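Local coordinates for protein geranylgeranyl pyrophosphate synthase (PDB 5JFQ) that catalyses the magnesium-dependent chain elongation of dimethylallyl diphosphate with three isopentenyl diphosphates, giving geranylgeranyl diphosphate, with farnesyl diphosphate as a smaller product, at residues 59-64 and 189-194; 46-51 and 181-186; 36-41 and 100-105; 73-78 and 113-118. All coordinates share one frame; numbering follows the deposited sequence.

Contact 1. Residues 59-64 and 189-194; sequences LGEDYR and VLFGKD
Lys193 and Glu61 form a salt bridge at the surface: NZ of Lys193 donates to OE2 of Glu61 over 2.9 Å, meeting the lone pair turned away from OE1. The two side chains arrive from opposite directions. A bend in the glutamate chain (chi2 -73°) lays it along Phe191, so that its methylenes pack while its carboxylate still reaches the lysine. CG of Glu61 is 3.3 Å and CB 3.6 Å from CD2 of Phe191, with OE1 over one ring face and the carboxylate plane turned 36° from the ring. An alanine here would probably leave the Lys193 ammonium without its carboxylate mate and open a gap where CG packs on CD2 of Phe191.

Farther out, CG of Lys193 packs 3.7 Å from CD1 of Leu59 as the two chains slide past each other. Leu59 also touches Val197 and Leu201 of helix 195-221, and Phe191 touches Ala128 and Lys65. Both segments follow or finish a helix: Gly60, with positive phi, belongs to a Schellman motif closing helix 47-58, and Phe191 is the first residue beyond helix 165-190. The contact therefore joins two helix-terminal loops, burying 269 Å² between them. Its chemistry is mixed, a charge pair beside apolar packing: Glu61 sets its methylenes against Phe191 and its OE2 on the lysine, so one side chain probably contributes to both.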
loop_
_atom_site.group_PDB
_atom_site.type_symbol
_atom_site.label_atom_id
_atom_site.label_comp_id
_atom_site.label_asym_id
_atom_site.label_seq_id
_atom_site.Cartn_x
_atom_site.Cartn_y
_atom_site.Cartn_z
ATOM N N LEU B 59 -14.997 -21.900 -13.910
ATOM C CA LEU B 59 -14.931 -21.400 -15.275
ATOM C C LEU B 59 -14.337 -22.415 -16.222
ATOM O O LEU B 59 -14.182 -22.122 -17.415
ATOM C CB LEU B 59 -14.129 -20.107 -15.325
ATOM C CG LEU B 59 -14.900 -18.975 -14.654
ATOM C CD1 LEU B 59 -14.056 -17.724 -14.582
ATOM C CD2 LEU B 59 -16.173 -18.716 -15.426
ATOM N N GLY B 60 -14.023 -23.600 -15.714
ATOM C CA GLY B 60 -13.391 -24.608 -16.528
ATOM C C GLY B 60 -12.027 -24.161 -16.985
ATOM O O GLY B 60 -11.692 -24.311 -18.166
ATOM N N GLU B 61 -11.240 -23.590 -16.086
ATOM C CA GLU B 61 -9.883 -23.201 -16.406
ATOM C C GLU B 61 -8.913 -24.040 -15.600
ATOM O O GLU B 61 -9.301 -24.848 -14.754
ATOM C CB GLU B 61 -9.681 -21.717 -16.143
ATOM C CG GLU B 61 -10.389 -20.881 -17.164
ATOM C CD GLU B 61 -9.673 -20.933 -18.493
ATOM O OE1 GLU B 61 -8.487 -21.358 -18.496
ATOM O OE2 GLU B 61 -10.290 -20.549 -19.517
ATOM N N ASP B 62 -7.637 -23.877 -15.904
ATOM C CA ASP B 62 -6.610 -24.523 -15.099
ATOM C C ASP B 62 -6.445 -23.656 -13.869
ATOM O O ASP B 62 -5.868 -22.570 -13.936
ATOM C CB ASP B 62 -5.307 -24.660 -15.870
ATOM C CG ASP B 62 -4.329 -25.577 -15.183
ATOM O OD1 ASP B 62 -4.335 -25.646 -13.932
ATOM O OD2 ASP B 62 -3.551 -26.233 -15.901
ATOM N N TYR B 63 -6.981 -24.113 -12.741
ATOM C CA TYR B 63 -7.006 -23.237 -11.582
ATOM C C TYR B 63 -5.610 -22.987 -11.028
ATOM O O TYR B 63 -5.411 -21.996 -10.316
ATOM C CB TYR B 63 -7.935 -23.802 -10.506
ATOM C CG TYR B 63 -7.488 -25.098 -9.867
ATOM C CD1 TYR B 63 -6.567 -25.101 -8.830
ATOM C CD2 TYR B 63 -8.016 -26.318 -10.282
ATOM C CE1 TYR B 63 -6.168 -26.276 -8.238
ATOM C CE2 TYR B 63 -7.629 -27.502 -9.686
ATOM C CZ TYR B 63 -6.700 -27.473 -8.667
ATOM O OH TYR B 63 -6.302 -28.643 -8.067
ATOM N N ARG B 64 -4.643 -23.847 -11.348
ATOM C CA ARG B 64 -3.259 -23.539 -11.012
ATOM C C ARG B 64 -2.808 -22.244 -11.664
ATOM O O ARG B 64 -1.954 -21.541 -11.119
ATOM C CB ARG B 64 -2.341 -24.680 -11.436
ATOM C CG ARG B 64 -2.380 -25.880 -10.534
ATOM C CD ARG B 64 -1.648 -27.007 -11.190
ATOM N NE ARG B 64 -2.344 -27.410 -12.401
ATOM C CZ ARG B 64 -1.853 -28.268 -13.284
ATOM N NH1 ARG B 64 -0.656 -28.798 -13.085
ATOM N NH2 ARG B 64 -2.558 -28.592 -14.361
ATOM N N VAL B 189 -11.721 -12.376 -14.979
ATOM C CA VAL B 189 -10.941 -11.312 -15.587
ATOM C C VAL B 189 -9.688 -11.879 -16.222
ATOM O O VAL B 189 -9.341 -11.534 -17.357
ATOM C CB VAL B 189 -10.596 -10.233 -14.554
ATOM C CG1 VAL B 189 -9.860 -9.087 -15.235
ATOM C CG2 VAL B 189 -11.853 -9.749 -13.878
ATOM N N LEU B 190 -8.996 -12.767 -15.498
ATOM C CA LEU B 190 -7.705 -13.265 -15.958
ATOM C C LEU B 190 -7.837 -14.069 -17.251
ATOM O O LEU B 190 -6.964 -14.002 -18.121
ATOM C CB LEU B 190 -7.049 -14.103 -14.859
ATOM C CG LEU B 190 -6.339 -13.272 -13.782
ATOM C CD1 LEU B 190 -5.804 -14.106 -12.620
ATOM C CD2 LEU B 190 -5.223 -12.473 -14.425
ATOM N N PHE B 191 -8.928 -14.816 -17.404
ATOM C CA PHE B 191 -9.129 -15.720 -18.529
ATOM C C PHE B 191 -10.253 -15.252 -19.439
ATOM O O PHE B 191 -10.983 -16.063 -20.003
ATOM C CB PHE B 191 -9.392 -17.128 -18.014
ATOM C CG PHE B 191 -8.428 -17.533 -16.974
ATOM C CD1 PHE B 191 -7.097 -17.171 -17.087
ATOM C CD2 PHE B 191 -8.835 -18.222 -15.859
ATOM C CE1 PHE B 191 -6.176 -17.513 -16.120
ATOM C CE2 PHE B 191 -7.921 -18.574 -14.882
ATOM C CZ PHE B 191 -6.583 -18.212 -15.016
ATOM N N GLY B 192 -10.423 -13.941 -19.555
ATOM C CA GLY B 192 -11.203 -13.392 -20.642
ATOM C C GLY B 192 -12.634 -13.864 -20.728
ATOM O O GLY B 192 -13.229 -13.794 -21.807
ATOM N N LYS B 193 -13.220 -14.331 -19.630
ATOM C CA LYS B 193 -14.663 -14.494 -19.677
ATOM C C LYS B 193 -15.309 -13.115 -19.804
ATOM O O LYS B 193 -14.667 -12.082 -19.600
ATOM C CB LYS B 193 -15.162 -15.262 -18.451
ATOM C CG LYS B 193 -14.291 -16.466 -18.104
ATOM C CD LYS B 193 -13.953 -17.306 -19.340
ATOM C CE LYS B 193 -13.367 -18.649 -18.936
ATOM N NZ LYS B 193 -12.978 -19.490 -20.105
ATOM N N ASP B 194 -16.574 -13.098 -20.195
ATOM C CA ASP B 194 -17.196 -11.839 -20.577
ATOM C C ASP B 194 -17.825 -11.135 -19.369
ATOM O O ASP B 194 -17.784 -11.617 -18.232
ATOM C CB ASP B 194 -18.225 -12.069 -21.684
ATOM C CG ASP B 194 -19.226 -13.144 -21.331
ATOM O OD1 ASP B 194 -20.443 -12.847 -21.371
ATOM O OD2 ASP B 194 -18.798 -14.281 -21.019
#

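Contact 2. Residues 46-51 and 181-186; sequences RLRPVI and GISASI
Arg48 meets Ser183 through its base, not through its charged end. CB of Arg48 lies 3.2 Å from OG of Ser183, and the arginine's carbonyl O is 3.5 Å from CB of the serine. This is packing: the serine OG, set opposite its own carbonyl carbon (chi1 -51°), hydrogen-bonds to Leu179 O one turn back in its helix. The rest of Arg48 leads away from the contact toward His77; by similarity both residues bind isopentenyl diphosphate, so the packing at CB probably helps to place the stem of a side chain that would bind substrate.

One turn on, Ile51 points at the partner helix. Its CG2 branch, standing opposite the backbone N, reaches CB of Ala184 at 3.8 Å and CB of Ser183 at 4.0 Å. The small Ser183 and Ala184 side chains fit the close approach of the backbones: Arg48 CA is 5.5 Å from Ser183 CA, and the segment axes come within 8.2 Å.

Segments 47-51 and 181-186 run in the same general direction, 24° apart. Thr52 OG1, bonded to Ser183 O, and Ser55 OG, bonded to Ala184 O, continue the seam, while helix 67-88 packs on Arg48 and Ser183, helix 195-221 on Ala184, and helix 9-23 on Pro49 and Val50, burying the pair in the all-helical bundle of the prenyl synthases.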
loop_
_atom_site.group_PDB
_atom_site.type_symbol
_atom_site.label_atom_id
_atom_site.label_comp_id
_atom_site.label_asym_id
_atom_site.label_seq_id
_atom_site.Cartn_x
_atom_site.Cartn_y
_atom_site.Cartn_z
ATOM N N ARG B 46 -7.686 -18.870 4.798
ATOM C CA ARG B 46 -7.382 -18.741 3.368
ATOM C C ARG B 46 -8.645 -18.736 2.516
ATOM O O ARG B 46 -8.643 -19.251 1.397
ATOM C CB ARG B 46 -6.445 -19.855 2.884
ATOM C CG ARG B 46 -5.226 -20.076 3.751
ATOM C CD ARG B 46 -4.212 -18.993 3.522
ATOM N NE ARG B 46 -3.103 -19.087 4.462
ATOM C CZ ARG B 46 -2.786 -18.138 5.326
ATOM N NH1 ARG B 46 -3.486 -17.015 5.357
ATOM N NH2 ARG B 46 -1.764 -18.305 6.152
ATOM N N LEU B 47 -9.726 -18.159 3.035
ATOM C CA LEU B 47 -11.021 -18.281 2.377
ATOM C C LEU B 47 -10.983 -17.733 0.956
ATOM O O LEU B 47 -11.295 -18.444 -0.012
ATOM C CB LEU B 47 -12.074 -17.558 3.197
ATOM C CG LEU B 47 -13.526 -17.882 2.887
ATOM C CD1 LEU B 47 -13.690 -19.369 2.683
ATOM C CD2 LEU B 47 -14.357 -17.424 4.077
ATOM N N ARG B 48 -10.600 -16.459 0.817
ATOM C CA ARG B 48 -10.603 -15.802 -0.491
ATOM C C ARG B 48 -9.730 -16.512 -1.526
ATOM O O ARG B 48 -10.189 -16.690 -2.669
ATOM C CB ARG B 48 -10.208 -14.333 -0.300
ATOM C CG ARG B 48 -11.010 -13.646 0.791
ATOM C CD ARG B 48 -10.263 -12.480 1.428
ATOM N NE ARG B 48 -11.190 -11.410 1.794
ATOM C CZ ARG B 48 -11.746 -11.281 2.999
ATOM N NH1 ARG B 48 -11.440 -12.172 3.941
ATOM N NH2 ARG B 48 -12.595 -10.269 3.259
ATOM N N PRO B 49 -8.493 -16.929 -1.220
ATOM C CA PRO B 49 -7.755 -17.772 -2.178
ATOM C C PRO B 49 -8.547 -18.969 -2.678
ATOM O O PRO B 49 -8.558 -19.246 -3.888
ATOM C CB PRO B 49 -6.529 -18.217 -1.367
ATOM C CG PRO B 49 -6.357 -17.189 -0.332
ATOM C CD PRO B 49 -7.671 -16.570 -0.053
ATOM N N VAL B 50 -9.194 -19.703 -1.764
ATOM C CA VAL B 50 -9.960 -20.884 -2.151
ATOM C C VAL B 50 -11.112 -20.480 -3.057
ATOM O O VAL B 50 -11.449 -21.186 -4.011
ATOM C CB VAL B 50 -10.451 -21.647 -0.903
ATOM C CG1 VAL B 50 -11.401 -22.765 -1.294
ATOM C CG2 VAL B 50 -9.285 -22.215 -0.137
ATOM N N ILE B 51 -11.720 -19.328 -2.790
ATOM C CA ILE B 51 -12.750 -18.868 -3.706
ATOM C C ILE B 51 -12.155 -18.607 -5.082
ATOM O O ILE B 51 -12.821 -18.813 -6.106
ATOM C CB ILE B 51 -13.455 -17.637 -3.118
ATOM C CG1 ILE B 51 -14.120 -18.047 -1.814
ATOM C CG2 ILE B 51 -14.475 -17.083 -4.086
ATOM C CD1 ILE B 51 -14.754 -16.922 -1.031
ATOM N N GLY B 181 -15.626 -10.360 -3.504
ATOM C CA GLY B 181 -16.092 -10.336 -4.885
ATOM C C GLY B 181 -14.979 -10.559 -5.899
ATOM O O GLY B 181 -15.133 -11.325 -6.858
ATOM N N ILE B 182 -13.840 -9.887 -5.711
ATOM C CA ILE B 182 -12.780 -10.007 -6.703
ATOM C C ILE B 182 -12.088 -11.355 -6.590
ATOM O O ILE B 182 -11.555 -11.859 -7.587
ATOM C CB ILE B 182 -11.779 -8.843 -6.598
ATOM C CG1 ILE B 182 -10.743 -8.963 -7.718
ATOM C CG2 ILE B 182 -11.102 -8.838 -5.247
ATOM C CD1 ILE B 182 -9.987 -7.714 -8.002
ATOM N N SER B 183 -12.096 -11.967 -5.397
ATOM C CA SER B 183 -11.675 -13.363 -5.264
ATOM C C SER B 183 -12.336 -14.247 -6.318
ATOM O O SER B 183 -11.665 -14.999 -7.033
ATOM C CB SER B 183 -12.005 -13.892 -3.868
ATOM O OG SER B 183 -11.528 -13.027 -2.861
ATOM N N ALA B 184 -13.664 -14.169 -6.417
ATOM C CA ALA B 184 -14.406 -14.926 -7.418
ATOM C C ALA B 184 -14.341 -14.262 -8.784
ATOM O O ALA B 184 -14.293 -14.948 -9.814
ATOM C CB ALA B 184 -15.866 -15.081 -6.978
ATOM N N SER B 185 -14.333 -12.933 -8.805
ATOM C CA SER B 185 -14.324 -12.217 -10.068
ATOM C C SER B 185 -13.046 -12.479 -10.842
ATOM O O SER B 185 -13.087 -12.652 -12.062
ATOM C CB SER B 185 -14.483 -10.721 -9.819
ATOM O OG SER B 185 -15.504 -10.183 -10.625
ATOM N N ILE B 186 -11.903 -12.528 -10.162
ATOM C CA ILE B 186 -10.635 -12.317 -10.862
ATOM C C ILE B 186 -10.318 -13.420 -11.872
ATOM O O ILE B 186 -9.717 -13.102 -12.909
ATOM C CB ILE B 186 -9.470 -12.083 -9.878
ATOM C CG1 ILE B 186 -8.306 -11.395 -10.610
ATOM C CG2 ILE B 186 -9.016 -13.351 -9.162
ATOM C CD1 ILE B 186 -7.088 -11.112 -9.732
#

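Contact 3. Residues 36-41 and 100-105; sequences ARHYLK and HTLFGI
His38 and Leu102 hold the nearest pair of CA atoms, still 9.6 Å apart, so the start of helix 38-42 and the end of helix 99-103 meet through side chains alone. The imidazole of His38 bridges that gap because its CG stands opposite the backbone N (chi1 -176°), which sends the ring out toward the other segment. Two groups lie over one face of this ring. CD1 of Leu102 sits 3.3 Å from NE2 of His38 and 3.5 Å from its CE1, the leucine crossing the histidine at about a right angle. Phe103 presents its edge in a T-shaped stack: CE2 is 4.2 Å from CG of His38, the centroids of the two rings are 5.8 Å apart, and their planes stand at 74°.

This surface contact ties the two helix ends together beside the short hairpin of strands 92-93 and 96-97, where NE2 of His38 hydrogen-bonds to Lys97 O. Val96 also packs against the histidine, and Leu102 against Lys97. No hydrogen bond crosses between the segments; the bond to Lys97 probably fixes the rotation of the imidazole, while methyl and aromatic C-H groups cover its face by dispersion and edge-to-face attraction.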
loop_
_atom_site.group_PDB
_atom_site.type_symbol
_atom_site.label_atom_id
_atom_site.label_comp_id
_atom_site.label_asym_id
_atom_site.label_seq_id
_atom_site.Cartn_x
_atom_site.Cartn_y
_atom_site.Cartn_z
ATOM N N ALA B 36 6.005 -9.053 8.653
ATOM C CA ALA B 36 5.152 -9.208 7.475
ATOM C C ALA B 36 4.661 -10.635 7.280
ATOM O O ALA B 36 3.661 -10.846 6.591
ATOM C CB ALA B 36 5.881 -8.759 6.207
ATOM N N ARG B 37 5.336 -11.619 7.845
ATOM C CA ARG B 37 4.900 -12.997 7.702
ATOM C C ARG B 37 4.226 -13.508 8.949
ATOM O O ARG B 37 3.843 -14.674 8.980
ATOM C CB ARG B 37 6.075 -13.924 7.355
ATOM C CG ARG B 37 6.394 -14.031 5.880
ATOM C CD ARG B 37 6.669 -12.683 5.348
ATOM N NE ARG B 37 7.334 -12.663 4.054
ATOM C CZ ARG B 37 6.838 -12.110 2.955
ATOM N NH1 ARG B 37 5.649 -11.522 2.989
ATOM N NH2 ARG B 37 7.561 -12.115 1.841
ATOM N N HIS B 38 4.074 -12.664 9.973
ATOM C CA HIS B 38 3.518 -13.112 11.245
ATOM C C HIS B 38 2.141 -13.746 11.071
ATOM O O HIS B 38 1.919 -14.880 11.503
ATOM C CB HIS B 38 3.452 -11.947 12.225
ATOM C CG HIS B 38 2.988 -12.344 13.587
ATOM N ND1 HIS B 38 3.588 -13.350 14.314
ATOM C CD2 HIS B 38 1.973 -11.876 14.354
ATOM C CE1 HIS B 38 2.961 -13.486 15.468
ATOM N NE2 HIS B 38 1.981 -12.601 15.521
ATOM N N TYR B 39 1.205 -13.041 10.431
ATOM C CA TYR B 39 -0.139 -13.603 10.293
ATOM C C TYR B 39 -0.165 -14.767 9.313
ATOM O O TYR B 39 -0.892 -15.743 9.530
ATOM C CB TYR B 39 -1.144 -12.537 9.858
ATOM C CG TYR B 39 -1.457 -11.501 10.914
ATOM C CD1 TYR B 39 -1.190 -11.737 12.267
ATOM C CD2 TYR B 39 -2.016 -10.278 10.561
ATOM C CE1 TYR B 39 -1.472 -10.790 13.214
ATOM C CE2 TYR B 39 -2.295 -9.323 11.513
ATOM C CZ TYR B 39 -2.029 -9.584 12.833
ATOM O OH TYR B 39 -2.315 -8.616 13.770
ATOM N N LEU B 40 0.584 -14.672 8.210
ATOM C CA LEU B 40 0.576 -15.771 7.251
ATOM C C LEU B 40 1.014 -17.062 7.919
ATOM O O LEU B 40 0.404 -18.115 7.707
ATOM C CB LEU B 40 1.473 -15.461 6.051
ATOM C CG LEU B 40 0.997 -14.307 5.167
ATOM C CD1 LEU B 40 2.136 -13.764 4.323
ATOM C CD2 LEU B 40 -0.192 -14.712 4.298
ATOM N N LYS B 41 2.049 -16.991 8.758
ATOM C CA LYS B 41 2.473 -18.166 9.511
ATOM C C LYS B 41 1.468 -18.527 10.597
ATOM O O LYS B 41 1.298 -19.714 10.901
ATOM C CB LYS B 41 3.861 -17.938 10.108
ATOM C CG LYS B 41 4.899 -17.525 9.076
ATOM C CD LYS B 41 6.306 -17.933 9.472
ATOM C CE LYS B 41 6.835 -17.147 10.650
ATOM N NZ LYS B 41 6.973 -15.679 10.377
ATOM N N HIS B 100 1.322 -4.990 15.495
ATOM C CA HIS B 100 1.835 -3.765 16.077
ATOM C C HIS B 100 2.234 -3.964 17.530
ATOM O O HIS B 100 3.086 -3.229 18.036
ATOM C CB HIS B 100 0.827 -2.623 15.918
ATOM C CG HIS B 100 -0.494 -2.858 16.576
ATOM N ND1 HIS B 100 -0.981 -2.040 17.575
ATOM C CD2 HIS B 100 -1.450 -3.794 16.353
ATOM C CE1 HIS B 100 -2.175 -2.468 17.944
ATOM N NE2 HIS B 100 -2.481 -3.531 17.220
ATOM N N THR B 101 1.683 -4.966 18.205
ATOM C CA THR B 101 2.073 -5.145 19.595
ATOM C C THR B 101 3.428 -5.841 19.699
ATOM O O THR B 101 4.255 -5.461 20.534
ATOM C CB THR B 101 0.970 -5.885 20.376
ATOM O OG1 THR B 101 0.554 -7.055 19.669
ATOM C CG2 THR B 101 -0.241 -4.983 20.533
ATOM N N LEU B 102 3.701 -6.818 18.836
ATOM C CA LEU B 102 4.984 -7.513 18.917
ATOM C C LEU B 102 6.133 -6.685 18.366
ATOM O O LEU B 102 7.270 -6.816 18.833
ATOM C CB LEU B 102 4.926 -8.824 18.152
ATOM C CG LEU B 102 3.991 -9.847 18.747
ATOM C CD1 LEU B 102 3.730 -10.868 17.686
ATOM C CD2 LEU B 102 4.693 -10.462 19.926
ATOM N N PHE B 103 5.881 -5.871 17.350
ATOM C CA PHE B 103 6.967 -5.230 16.629
ATOM C C PHE B 103 6.891 -3.721 16.651
ATOM O O PHE B 103 7.873 -3.064 16.289
ATOM C CB PHE B 103 6.987 -5.685 15.165
ATOM C CG PHE B 103 6.805 -7.148 14.981
ATOM C CD1 PHE B 103 7.903 -8.000 14.936
ATOM C CD2 PHE B 103 5.545 -7.682 14.819
ATOM C CE1 PHE B 103 7.749 -9.370 14.734
ATOM C CE2 PHE B 103 5.378 -9.049 14.620
ATOM C CZ PHE B 103 6.488 -9.894 14.580
ATOM N N GLY B 104 5.770 -3.157 17.057
ATOM C CA GLY B 104 5.636 -1.719 17.078
ATOM C C GLY B 104 4.790 -1.217 15.919
ATOM O O GLY B 104 4.618 -1.879 14.885
ATOM N N ILE B 105 4.237 -0.032 16.113
ATOM C CA ILE B 105 3.367 0.535 15.097
ATOM C C ILE B 105 4.126 0.812 13.799
ATOM O O ILE B 105 3.685 0.333 12.747
ATOM C CB ILE B 105 2.627 1.764 15.671
ATOM C CG1 ILE B 105 1.708 1.279 16.800
ATOM C CG2 ILE B 105 1.851 2.487 14.583
ATOM C CD1 ILE B 105 0.907 2.355 17.468
#

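Contact 4. Residues 73-78 and 113-118; sequences IETVHN and DTLYAE
Thr75 and Leu115 mark the closest approach of an antiparallel helix pair in the all-alpha prenyl synthase fold: segments 73-78 of helix 67-88 and 113-118 of helix 105-123 run at 163°, their axes 8.2 Å apart. The tight part centres on the methyl of Thr75. CG2, opposite the backbone N, faces the partner helix; it lies 3.2 Å from Leu115 O and 3.9 Å from Leu115 CD2. OG1 points back into its own helix and hydrogen-bonds to Ile71 O. The other leucine branch, CD1, rests 4.0 Å from CB of Asn78, so Leu115 fits between two residues one turn apart.

Elsewhere the packing is looser, though still buried. CB of Glu118 stays 4.4 Å from CG2 of Thr75, and the carboxylate forms a salt bridge with Arg37. On the side of Val76 and Tyr116, CG2 of Val76 comes no nearer than 5.1 Å to CD1 of Tyr116. That tyrosine stacks on Phe79 and hydrogen-bonds through OH to Asp113 O of the second subunit, placing this side at the dimer interface.

The amide of Asn78 turns away from the leucine toward its own helix, where ND2 donates to Glu74 O (2.8 Å, with an N-H...O angle of 168°) and to Glu74 OE2 (3.2 Å). A leucine in its place would probably leave the Glu74 carboxylate freer to turn, although Arg46 also holds it. Glu74 O and Glu74 OE2 both lie close to the amide plane of Asn78, and Glu74 O receives Asn78 ND2 and Asn78 N from opposite faces of its carbonyl plane.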
loop_
_atom_site.group_PDB
_atom_site.type_symbol
_atom_site.label_atom_id
_atom_site.label_comp_id
_atom_site.label_asym_id
_atom_site.label_seq_id
_atom_site.Cartn_x
_atom_site.Cartn_y
_atom_site.Cartn_z
ATOM N N ILE B 73 -4.560 -11.911 -3.623
ATOM C CA ILE B 73 -5.697 -11.451 -2.845
ATOM C C ILE B 73 -5.524 -11.800 -1.369
ATOM O O ILE B 73 -5.837 -10.986 -0.490
ATOM C CB ILE B 73 -6.984 -12.028 -3.444
ATOM C CG1 ILE B 73 -7.211 -11.366 -4.800
ATOM C CG2 ILE B 73 -8.154 -11.841 -2.484
ATOM C CD1 ILE B 73 -8.581 -11.561 -5.339
ATOM N N GLU B 74 -4.997 -12.990 -1.064
ATOM C CA GLU B 74 -4.733 -13.320 0.335
ATOM C C GLU B 74 -3.717 -12.363 0.928
ATOM O O GLU B 74 -3.815 -11.982 2.103
ATOM C CB GLU B 74 -4.229 -14.754 0.482
ATOM C CG GLU B 74 -3.918 -15.160 1.929
ATOM C CD GLU B 74 -5.161 -15.342 2.792
ATOM O OE1 GLU B 74 -6.279 -15.248 2.262
ATOM O OE2 GLU B 74 -5.023 -15.579 4.007
ATOM N N THR B 75 -2.742 -11.954 0.119
ATOM C CA THR B 75 -1.753 -10.986 0.566
ATOM C C THR B 75 -2.408 -9.647 0.889
ATOM O O THR B 75 -2.116 -9.040 1.929
ATOM C CB THR B 75 -0.675 -10.851 -0.510
ATOM O OG1 THR B 75 -0.275 -12.162 -0.926
ATOM C CG2 THR B 75 0.542 -10.090 0.011
ATOM N N VAL B 76 -3.308 -9.181 0.018
ATOM C CA VAL B 76 -4.097 -7.992 0.331
ATOM C C VAL B 76 -4.837 -8.184 1.647
ATOM O O VAL B 76 -4.814 -7.310 2.524
ATOM C CB VAL B 76 -5.080 -7.658 -0.806
ATOM C CG1 VAL B 76 -6.098 -6.609 -0.317
ATOM C CG2 VAL B 76 -4.330 -7.150 -2.022
ATOM N N HIS B 77 -5.467 -9.324 1.804
ATOM C CA HIS B 77 -6.200 -9.561 3.001
ATOM C C HIS B 77 -5.315 -9.445 4.193
ATOM O O HIS B 77 -5.690 -8.845 5.149
ATOM C CB HIS B 77 -6.905 -10.901 2.962
ATOM C CG HIS B 77 -7.761 -11.172 4.157
ATOM N ND1 HIS B 77 -8.790 -10.348 4.536
ATOM C CD2 HIS B 77 -7.723 -12.163 5.068
ATOM C CE1 HIS B 77 -9.350 -10.824 5.624
ATOM N NE2 HIS B 77 -8.722 -11.925 5.964
ATOM N N ASN B 78 -4.140 -10.027 4.142
ATOM C CA ASN B 78 -3.226 -9.948 5.275
ATOM C C ASN B 78 -2.707 -8.529 5.471
ATOM O O ASN B 78 -2.514 -8.081 6.604
ATOM C CB ASN B 78 -2.076 -10.927 5.096
ATOM C CG ASN B 78 -2.442 -12.325 5.513
ATOM O OD1 ASN B 78 -2.031 -12.801 6.573
ATOM N ND2 ASN B 78 -3.235 -12.997 4.683
ATOM N N ASP B 113 2.532 -2.408 4.390
ATOM C CA ASP B 113 2.966 -1.738 3.164
ATOM C C ASP B 113 3.754 -2.682 2.273
ATOM O O ASP B 113 3.689 -2.573 1.043
ATOM C CB ASP B 113 3.824 -0.520 3.481
ATOM C CG ASP B 113 3.019 0.655 3.971
ATOM O OD1 ASP B 113 1.776 0.597 3.958
ATOM O OD2 ASP B 113 3.648 1.659 4.365
ATOM N N THR B 114 4.502 -3.606 2.884
ATOM C CA THR B 114 5.291 -4.580 2.142
ATOM C C THR B 114 4.404 -5.653 1.532
ATOM O O THR B 114 4.502 -5.955 0.336
ATOM C CB THR B 114 6.323 -5.229 3.057
ATOM O OG1 THR B 114 7.231 -4.239 3.565
ATOM C CG2 THR B 114 7.086 -6.303 2.280
ATOM N N LEU B 115 3.543 -6.256 2.346
ATOM C CA LEU B 115 2.530 -7.154 1.810
ATOM C C LEU B 115 1.762 -6.491 0.672
ATOM O O LEU B 115 1.506 -7.112 -0.370
ATOM C CB LEU B 115 1.585 -7.590 2.937
ATOM C CG LEU B 115 2.221 -8.545 3.965
ATOM C CD1 LEU B 115 1.332 -8.756 5.198
ATOM C CD2 LEU B 115 2.592 -9.894 3.325
ATOM N N TYR B 116 1.406 -5.216 0.851
ATOM C CA TYR B 116 0.614 -4.495 -0.145
ATOM C C TYR B 116 1.313 -4.489 -1.500
ATOM O O TYR B 116 0.709 -4.819 -2.520
ATOM C CB TYR B 116 0.375 -3.066 0.348
ATOM C CG TYR B 116 -0.889 -2.333 -0.093
ATOM C CD1 TYR B 116 -1.735 -2.808 -1.107
ATOM C CD2 TYR B 116 -1.216 -1.127 0.522
ATOM C CE1 TYR B 116 -2.881 -2.078 -1.479
ATOM C CE2 TYR B 116 -2.328 -0.393 0.168
ATOM C CZ TYR B 116 -3.165 -0.857 -0.813
ATOM O OH TYR B 116 -4.263 -0.057 -1.082
ATOM N N ALA B 117 2.589 -4.095 -1.531
ATOM C CA ALA B 117 3.333 -4.137 -2.784
ATOM C C ALA B 117 3.527 -5.577 -3.249
ATOM O O ALA B 117 3.386 -5.879 -4.445
ATOM C CB ALA B 117 4.687 -3.433 -2.631
ATOM N N GLU B 118 3.830 -6.484 -2.312
ATOM C CA GLU B 118 4.097 -7.859 -2.697
ATOM C C GLU B 118 2.911 -8.456 -3.434
ATOM O O GLU B 118 3.097 -9.241 -4.376
ATOM C CB GLU B 118 4.474 -8.688 -1.473
ATOM C CG GLU B 118 5.951 -8.590 -1.111
ATOM C CD GLU B 118 6.318 -9.334 0.180
ATOM O OE1 GLU B 118 5.500 -9.343 1.142
ATOM O OE2 GLU B 118 7.444 -9.898 0.234
#

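Contacts 2, 3 and 4 touch one another, whereas contact 1, at the surface, meets contact 2 only through the chain, along helix 165-190. The centres of contacts 1 and 2 are 13 Å apart, those of contacts 1 and 3 34 Å. Arg46 of the 46-51 segment forms a salt bridge with Glu74 in contact 4, and Arg37 of the 36-41 segment forms another with Glu118, so charge pairs tie contact 4 to both neighbours. Contacts 2 and 4 hold Arg48 and His77, residues that probably bind isopentenyl diphosphate and whose side chains come within about 3 Å. Contact 3 is more peripheral: the His38 side chain is about 8 Å from that of Arg93, which probably binds dimethylallyl diphosphate.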